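Local coordinates for protein sulfate adenylyltransferase, adenylylsulfate kinase (Thiobacillus denitrificans, PDB 3CR8) that phosphorylates adenosine 5'-phosphosulfate with ATP, as an APS kinase, to give 3'-phosphoadenylyl sulfate in the activation of sulfate, at residues H141-A149 against Y210-R221. Sequence-based numbering, arbitrary orientation.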
ATOM      1  N   HIS A 141     -19.288  -1.567 -39.096  1.00 52.21           N
ATOM      2  CA  HIS A 141     -18.516  -1.171 -37.932  1.00 51.71           C
ATOM      3  C   HIS A 141     -18.644  -2.250 -36.871  1.00 55.57           C
ATOM      4  O   HIS A 141     -19.532  -2.185 -36.035  1.00 58.32           O
ATOM      5  CB  HIS A 141     -19.067   0.130 -37.334  1.00 50.42           C
ATOM      6  CG  HIS A 141     -18.797   1.361 -38.146  1.00 52.64           C
ATOM      7  ND1 HIS A 141     -17.532   1.717 -38.576  1.00 47.96           N
ATOM      8  CD2 HIS A 141     -19.628   2.348 -38.565  1.00 41.36           C
ATOM      9  CE1 HIS A 141     -17.603   2.850 -39.252  1.00 40.26           C
ATOM     10  NE2 HIS A 141     -18.864   3.255 -39.256  1.00 50.08           N
ATOM     11  N   PRO A 142     -17.762  -3.253 -36.890  1.00 45.70           N
ATOM     12  CA  PRO A 142     -17.838  -4.323 -35.895  1.00 43.94           C
ATOM     13  C   PRO A 142     -17.510  -3.792 -34.507  1.00 50.66           C
ATOM     14  O   PRO A 142     -17.994  -4.283 -33.493  1.00 54.79           O
ATOM     15  CB  PRO A 142     -16.726  -5.270 -36.344  1.00 43.15           C
ATOM     16  CG  PRO A 142     -16.466  -4.913 -37.752  1.00 44.72           C
ATOM     17  CD  PRO A 142     -16.654  -3.463 -37.823  1.00 35.58           C
ATOM     18  N   ASP A 143     -16.679  -2.759 -34.487  1.00 55.28           N
ATOM     19  CA  ASP A 143     -16.098  -2.223 -33.273  1.00 46.98           C
ATOM     20  C   ASP A 143     -16.957  -1.139 -32.603  1.00 48.18           C
ATOM     21  O   ASP A 143     -17.537  -0.283 -33.270  1.00 51.21           O
ATOM     22  CB  ASP A 143     -14.732  -1.641 -33.616  1.00 49.03           C
ATOM     23  CG  ASP A 143     -14.805  -0.611 -34.717  1.00 54.30           C
ATOM     24  OD1 ASP A 143     -15.205  -0.996 -35.842  1.00 53.48           O
ATOM     25  OD2 ASP A 143     -14.465   0.576 -34.445  1.00 49.04           O
ATOM     26  N   PHE A 144     -17.030  -1.184 -31.279  1.00 38.92           N
ATOM     27  CA  PHE A 144     -17.738  -0.170 -30.525  1.00 39.81           C
ATOM     28  C   PHE A 144     -19.214  -0.011 -30.923  1.00 42.53           C
ATOM     29  O   PHE A 144     -19.811   1.060 -30.848  1.00 42.08           O
ATOM     30  CB  PHE A 144     -16.981   1.164 -30.564  1.00 44.60           C
ATOM     31  CG  PHE A 144     -15.573   1.063 -30.044  1.00 51.33           C
ATOM     32  CD1 PHE A 144     -15.299   0.312 -28.911  1.00 49.13           C
ATOM     33  CD2 PHE A 144     -14.527   1.698 -30.691  1.00 46.33           C
ATOM     34  CE1 PHE A 144     -14.027   0.188 -28.440  1.00 38.83           C
ATOM     35  CE2 PHE A 144     -13.248   1.578 -30.226  1.00 41.71           C
ATOM     36  CZ  PHE A 144     -12.999   0.816 -29.098  1.00 44.84           C
ATOM     37  N   VAL A 145     -19.824  -1.115 -31.300  1.00 46.96           N
ATOM     38  CA  VAL A 145     -21.252  -1.125 -31.594  1.00 47.68           C
ATOM     39  C   VAL A 145     -22.087  -0.341 -30.576  1.00 37.64           C
ATOM     40  O   VAL A 145     -22.871   0.515 -30.963  1.00 46.19           O
ATOM     41  CB  VAL A 145     -21.772  -2.575 -31.801  1.00 37.52           C
ATOM     42  CG1 VAL A 145     -23.160  -2.741 -31.256  1.00 29.98           C
ATOM     43  CG2 VAL A 145     -21.747  -2.914 -33.261  1.00 31.24           C
ATOM     44  N   SER A 146     -21.931  -0.635 -29.292  1.00 44.78           N
ATOM     45  CA  SER A 146     -22.652   0.115 -28.256  1.00 55.07           C
ATOM     46  C   SER A 146     -22.529   1.642 -28.415  1.00 58.50           C
ATOM     47  O   SER A 146     -23.538   2.348 -28.587  1.00 61.03           O
ATOM     48  CB  SER A 146     -22.128  -0.271 -26.879  1.00 43.57           C
ATOM     49  OG  SER A 146     -20.749  -0.584 -26.956  1.00 53.77           O
ATOM     50  N   LEU A 147     -21.283   2.125 -28.369  1.00 49.83           N
ATOM     51  CA  LEU A 147     -20.946   3.549 -28.399  1.00 36.74           C
ATOM     52  C   LEU A 147     -21.304   4.332 -29.666  1.00 47.76           C
ATOM     53  O   LEU A 147     -21.263   5.562 -29.637  1.00 40.15           O
ATOM     54  CB  LEU A 147     -19.464   3.714 -28.145  1.00 40.57           C
ATOM     55  CG  LEU A 147     -19.131   3.316 -26.714  1.00 45.64           C
ATOM     56  CD1 LEU A 147     -17.627   3.203 -26.456  1.00 38.65           C
ATOM     57  CD2 LEU A 147     -19.757   4.312 -25.787  1.00 36.38           C
ATOM     58  N   ARG A 148     -21.639   3.638 -30.761  1.00 41.55           N
ATOM     59  CA  ARG A 148     -21.970   4.294 -32.022  1.00 36.54           C
ATOM     60  C   ARG A 148     -23.445   4.540 -32.145  1.00 43.64           C
ATOM     61  O   ARG A 148     -24.211   3.607 -32.311  1.00 77.36           O
ATOM     62  CB  ARG A 148     -21.515   3.445 -33.204  1.00 35.10           C
ATOM     63  CG  ARG A 148     -20.029   3.184 -33.251  1.00 39.09           C
ATOM     64  CD  ARG A 148     -19.638   2.170 -34.288  1.00 34.91           C
ATOM     65  NE  ARG A 148     -18.190   2.141 -34.482  1.00 35.69           N
ATOM     66  CZ  ARG A 148     -17.524   3.004 -35.237  1.00 34.22           C
ATOM     67  NH1 ARG A 148     -18.174   3.970 -35.863  1.00 43.31           N
ATOM     68  NH2 ARG A 148     -16.218   2.917 -35.352  1.00 36.69           N
ATOM     69  N   ALA A 149     -23.867   5.790 -32.075  1.00 38.93           N
ATOM     70  CA  ALA A 149     -25.269   6.131 -32.343  1.00 38.60           C
ATOM     71  C   ALA A 149     -25.457   7.006 -33.573  1.00 34.88           C
ATOM     72  O   ALA A 149     -24.622   7.818 -33.928  1.00 41.74           O
ATOM     73  CB  ALA A 149     -25.909   6.776 -31.153  1.00 32.22           C
ATOM     74  N   TYR A 210      -7.949   5.741 -34.001  1.00 46.87           N
ATOM     75  CA  TYR A 210      -9.133   6.061 -33.228  1.00 47.51           C
ATOM     76  C   TYR A 210      -9.345   5.091 -32.074  1.00 47.78           C
ATOM     77  O   TYR A 210      -9.964   5.451 -31.084  1.00 46.81           O
ATOM     78  CB  TYR A 210     -10.387   6.144 -34.120  1.00 47.59           C
ATOM     79  CG  TYR A 210     -10.934   4.834 -34.628  1.00 43.97           C
ATOM     80  CD1 TYR A 210     -11.784   4.085 -33.843  1.00 50.11           C
ATOM     81  CD2 TYR A 210     -10.620   4.362 -35.913  1.00 41.39           C
ATOM     82  CE1 TYR A 210     -12.305   2.889 -34.310  1.00 56.01           C
ATOM     83  CE2 TYR A 210     -11.125   3.197 -36.384  1.00 30.41           C
ATOM     84  CZ  TYR A 210     -11.977   2.451 -35.578  1.00 52.59           C
ATOM     85  OH  TYR A 210     -12.529   1.262 -36.011  1.00 51.77           O
ATOM     86  N   PHE A 211      -8.850   3.863 -32.202  1.00 45.10           N
ATOM     87  CA  PHE A 211      -9.071   2.878 -31.159  1.00 39.92           C
ATOM     88  C   PHE A 211      -8.496   3.372 -29.847  1.00 43.58           C
ATOM     89  O   PHE A 211      -9.173   3.370 -28.805  1.00 40.32           O
ATOM     90  CB  PHE A 211      -8.471   1.541 -31.538  1.00 39.33           C
ATOM     91  CG  PHE A 211      -9.315   0.749 -32.493  1.00 48.27           C
ATOM     92  CD1 PHE A 211     -10.254  -0.150 -32.032  1.00 48.68           C
ATOM     93  CD2 PHE A 211      -9.156   0.889 -33.851  1.00 46.60           C
ATOM     94  CE1 PHE A 211     -11.009  -0.891 -32.912  1.00 39.06           C
ATOM     95  CE2 PHE A 211      -9.910   0.145 -34.717  1.00 46.62           C
ATOM     96  CZ  PHE A 211     -10.836  -0.741 -34.240  1.00 40.98           C
ATOM     97  N   GLY A 212      -7.253   3.826 -29.900  1.00 37.10           N
ATOM     98  CA  GLY A 212      -6.650   4.445 -28.733  1.00 38.17           C
ATOM     99  C   GLY A 212      -7.459   5.616 -28.183  1.00 43.23           C
ATOM    100  O   GLY A 212      -7.635   5.747 -26.975  1.00 59.24           O
ATOM    101  N   LEU A 213      -7.958   6.476 -29.063  1.00 37.71           N
ATOM    102  CA  LEU A 213      -8.756   7.607 -28.638  1.00 32.23           C
ATOM    103  C   LEU A 213      -9.967   7.134 -27.881  1.00 39.33           C
ATOM    104  O   LEU A 213     -10.268   7.611 -26.813  1.00 41.52           O
ATOM    105  CB  LEU A 213      -9.221   8.365 -29.854  1.00 37.78           C
ATOM    106  CG  LEU A 213      -9.364   9.863 -29.741  1.00 37.05           C
ATOM    107  CD1 LEU A 213     -10.621  10.185 -30.481  1.00 29.78           C
ATOM    108  CD2 LEU A 213      -9.419  10.332 -28.282  1.00 36.38           C
ATOM    109  N   VAL A 214     -10.696   6.195 -28.447  1.00 40.22           N
ATOM    110  CA  VAL A 214     -11.867   5.722 -27.758  1.00 38.29           C
ATOM    111  C   VAL A 214     -11.439   5.139 -26.431  1.00 37.91           C
ATOM    112  O   VAL A 214     -12.078   5.386 -25.411  1.00 34.45           O
ATOM    113  CB  VAL A 214     -12.635   4.681 -28.561  1.00 45.21           C
ATOM    114  CG1 VAL A 214     -13.745   4.041 -27.699  1.00 28.23           C
ATOM    115  CG2 VAL A 214     -13.179   5.315 -29.816  1.00 42.24           C
ATOM    116  N   ARG A 215     -10.351   4.377 -26.427  1.00 37.86           N
ATOM    117  CA  ARG A 215      -9.993   3.694 -25.196  1.00 47.43           C
ATOM    118  C   ARG A 215      -9.611   4.668 -24.083  1.00 42.08           C
ATOM    119  O   ARG A 215      -9.883   4.420 -22.908  1.00 47.10           O
ATOM    120  CB  ARG A 215      -8.909   2.648 -25.430  1.00 42.41           C
ATOM    121  CG  ARG A 215      -9.092   1.431 -24.543  1.00 57.85           C
ATOM    122  CD  ARG A 215      -8.582   0.225 -25.258  1.00 44.48           C
ATOM    123  NE  ARG A 215      -7.499   0.636 -26.138  1.00 56.36           N
ATOM    124  CZ  ARG A 215      -7.274   0.094 -27.331  1.00 72.88           C
ATOM    125  NH1 ARG A 215      -8.079  -0.883 -27.775  1.00 60.71           N
ATOM    126  NH2 ARG A 215      -6.257   0.530 -28.081  1.00 55.79           N
ATOM    127  N   SER A 216      -9.007   5.785 -24.453  1.00 40.96           N
ATOM    128  CA  SER A 216      -8.649   6.783 -23.481  1.00 33.39           C
ATOM    129  C   SER A 216      -9.874   7.499 -22.916  1.00 37.94           C
ATOM    130  O   SER A 216      -9.821   8.022 -21.810  1.00 47.94           O
ATOM    131  CB  SER A 216      -7.665   7.775 -24.100  1.00 41.06           C
ATOM    132  OG  SER A 216      -8.335   8.762 -24.857  1.00 52.78           O
ATOM    133  N   PHE A 217     -10.970   7.544 -23.673  1.00 38.90           N
ATOM    134  CA  PHE A 217     -12.221   8.077 -23.145  1.00 31.28           C
ATOM    135  C   PHE A 217     -12.884   7.095 -22.202  1.00 38.62           C
ATOM    136  O   PHE A 217     -13.352   7.472 -21.142  1.00 44.24           O
ATOM    137  CB  PHE A 217     -13.163   8.520 -24.257  1.00 33.46           C
ATOM    138  CG  PHE A 217     -12.962   9.933 -24.636  1.00 40.68           C
ATOM    139  CD1 PHE A 217     -11.945  10.285 -25.518  1.00 36.42           C
ATOM    140  CD2 PHE A 217     -13.715  10.939 -24.038  1.00 35.02           C
ATOM    141  CE1 PHE A 217     -11.709  11.611 -25.833  1.00 33.66           C
ATOM    142  CE2 PHE A 217     -13.493  12.267 -24.361  1.00 31.08           C
ATOM    143  CZ  PHE A 217     -12.486  12.604 -25.246  1.00 35.73           C
ATOM    144  N   LEU A 218     -12.895   5.825 -22.575  1.00 40.00           N
ATOM    145  CA  LEU A 218     -13.472   4.803 -21.732  1.00 31.89           C
ATOM    146  C   LEU A 218     -12.762   4.781 -20.424  1.00 36.27           C
ATOM    147  O   LEU A 218     -13.355   4.472 -19.407  1.00 42.44           O
ATOM    148  CB  LEU A 218     -13.340   3.453 -22.397  1.00 34.55           C
ATOM    149  CG  LEU A 218     -14.300   3.253 -23.560  1.00 33.74           C
ATOM    150  CD1 LEU A 218     -13.877   2.015 -24.347  1.00 24.70           C
ATOM    151  CD2 LEU A 218     -15.741   3.192 -23.083  1.00 19.07           C
ATOM    152  N   ALA A 219     -11.488   5.147 -20.457  1.00 42.08           N
ATOM    153  CA  ALA A 219     -10.626   5.079 -19.284  1.00 42.95           C
ATOM    154  C   ALA A 219     -11.026   6.066 -18.216  1.00 41.20           C
ATOM    155  O   ALA A 219     -10.950   5.770 -17.033  1.00 56.62           O
ATOM    156  CB  ALA A 219      -9.173   5.293 -19.690  1.00 45.45           C
ATOM    157  N   ILE A 220     -11.468   7.239 -18.644  1.00 40.34           N
ATOM    158  CA  ILE A 220     -11.757   8.308 -17.710  1.00 46.41           C
ATOM    159  C   ILE A 220     -13.242   8.596 -17.585  1.00 58.64           C
ATOM    160  O   ILE A 220     -13.654   9.490 -16.844  1.00 59.27           O
ATOM    161  CB  ILE A 220     -11.028   9.577 -18.135  1.00 52.02           C
ATOM    162  CG1 ILE A 220     -11.945  10.569 -18.863  1.00 50.11           C
ATOM    163  CG2 ILE A 220      -9.883   9.203 -19.033  1.00 55.89           C
ATOM    164  CD1 ILE A 220     -11.295  11.976 -19.001  1.00 44.89           C
ATOM    165  N   ARG A 221     -14.063   7.834 -18.292  1.00 56.52           N
ATOM    166  CA  ARG A 221     -15.483   8.113 -18.259  1.00 62.40           C
ATOM    167  C   ARG A 221     -16.062   8.053 -16.845  1.00 61.51           C
ATOM    168  O   ARG A 221     -16.979   8.822 -16.535  1.00 57.58           O
ATOM    169  CB  ARG A 221     -16.255   7.189 -19.194  1.00 64.65           C
ATOM    170  CG  ARG A 221     -17.759   7.374 -19.122  1.00 60.06           C
ATOM    171  CD  ARG A 221     -18.479   6.405 -20.031  1.00 63.23           C
ATOM    172  NE  ARG A 221     -18.048   5.038 -19.779  1.00 78.03           N
ATOM    173  CZ  ARG A 221     -18.465   3.994 -20.485  1.00 87.75           C
ATOM    174  NH1 ARG A 221     -19.333   4.185 -21.477  1.00 64.68           N
ATOM    175  NH2 ARG A 221     -18.013   2.771 -20.205  1.00 81.57           N
TER
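The polar part of this contact centres on one oxygen, D143 OD2, which accepts a hydrogen bond from Y210 OH at 2.6 Å. R148 NH2 reaches the same oxygen in a salt bridge, D143 OD2 to R148 NH2 being 3.1 Å, and the two donors arrive from opposite faces of the carboxylate plane. R148 also bonds through NE to the backbone D143 O (2.8 Å), so its guanidinium holds the aspartate side-on by side chain and main chain together. A chi1 of 55°, with CG between the backbone N and the carbonyl carbon, brings the carboxylate to these donors. A leucine in place of D143 would probably leave the buried Y210 OH and the R148 charge without their shared acceptor, the arginine keeping only the NE bond of the two described here.

Beside this polar cluster the packing is apolar. V214 puts CG1 over one face of the F144 ring in a CH-pi contact, 3.7 Å from the centroid, while F211 meets F144 obliquely, with ring planes 48° apart. L147 and L218 reach toward each other tip to tip, L147 CD1 to L218 CD2 at 3.9 Å, and L147 also rests on L231 of the adjoining strand 229-231.

In a second subunit, E395 accepts a hydrogen bond from F144 N and M394 packs on F211, placing the contact beside a subunit interface. The arrangement is loop-on-helix packing in the ATP-sulfurylase-like region: the loop leading to helix 151-160 is fastened to helix 210-220, close to strand 229-231, an outermost strand, within this chain, of the parallel alpha/beta sheet.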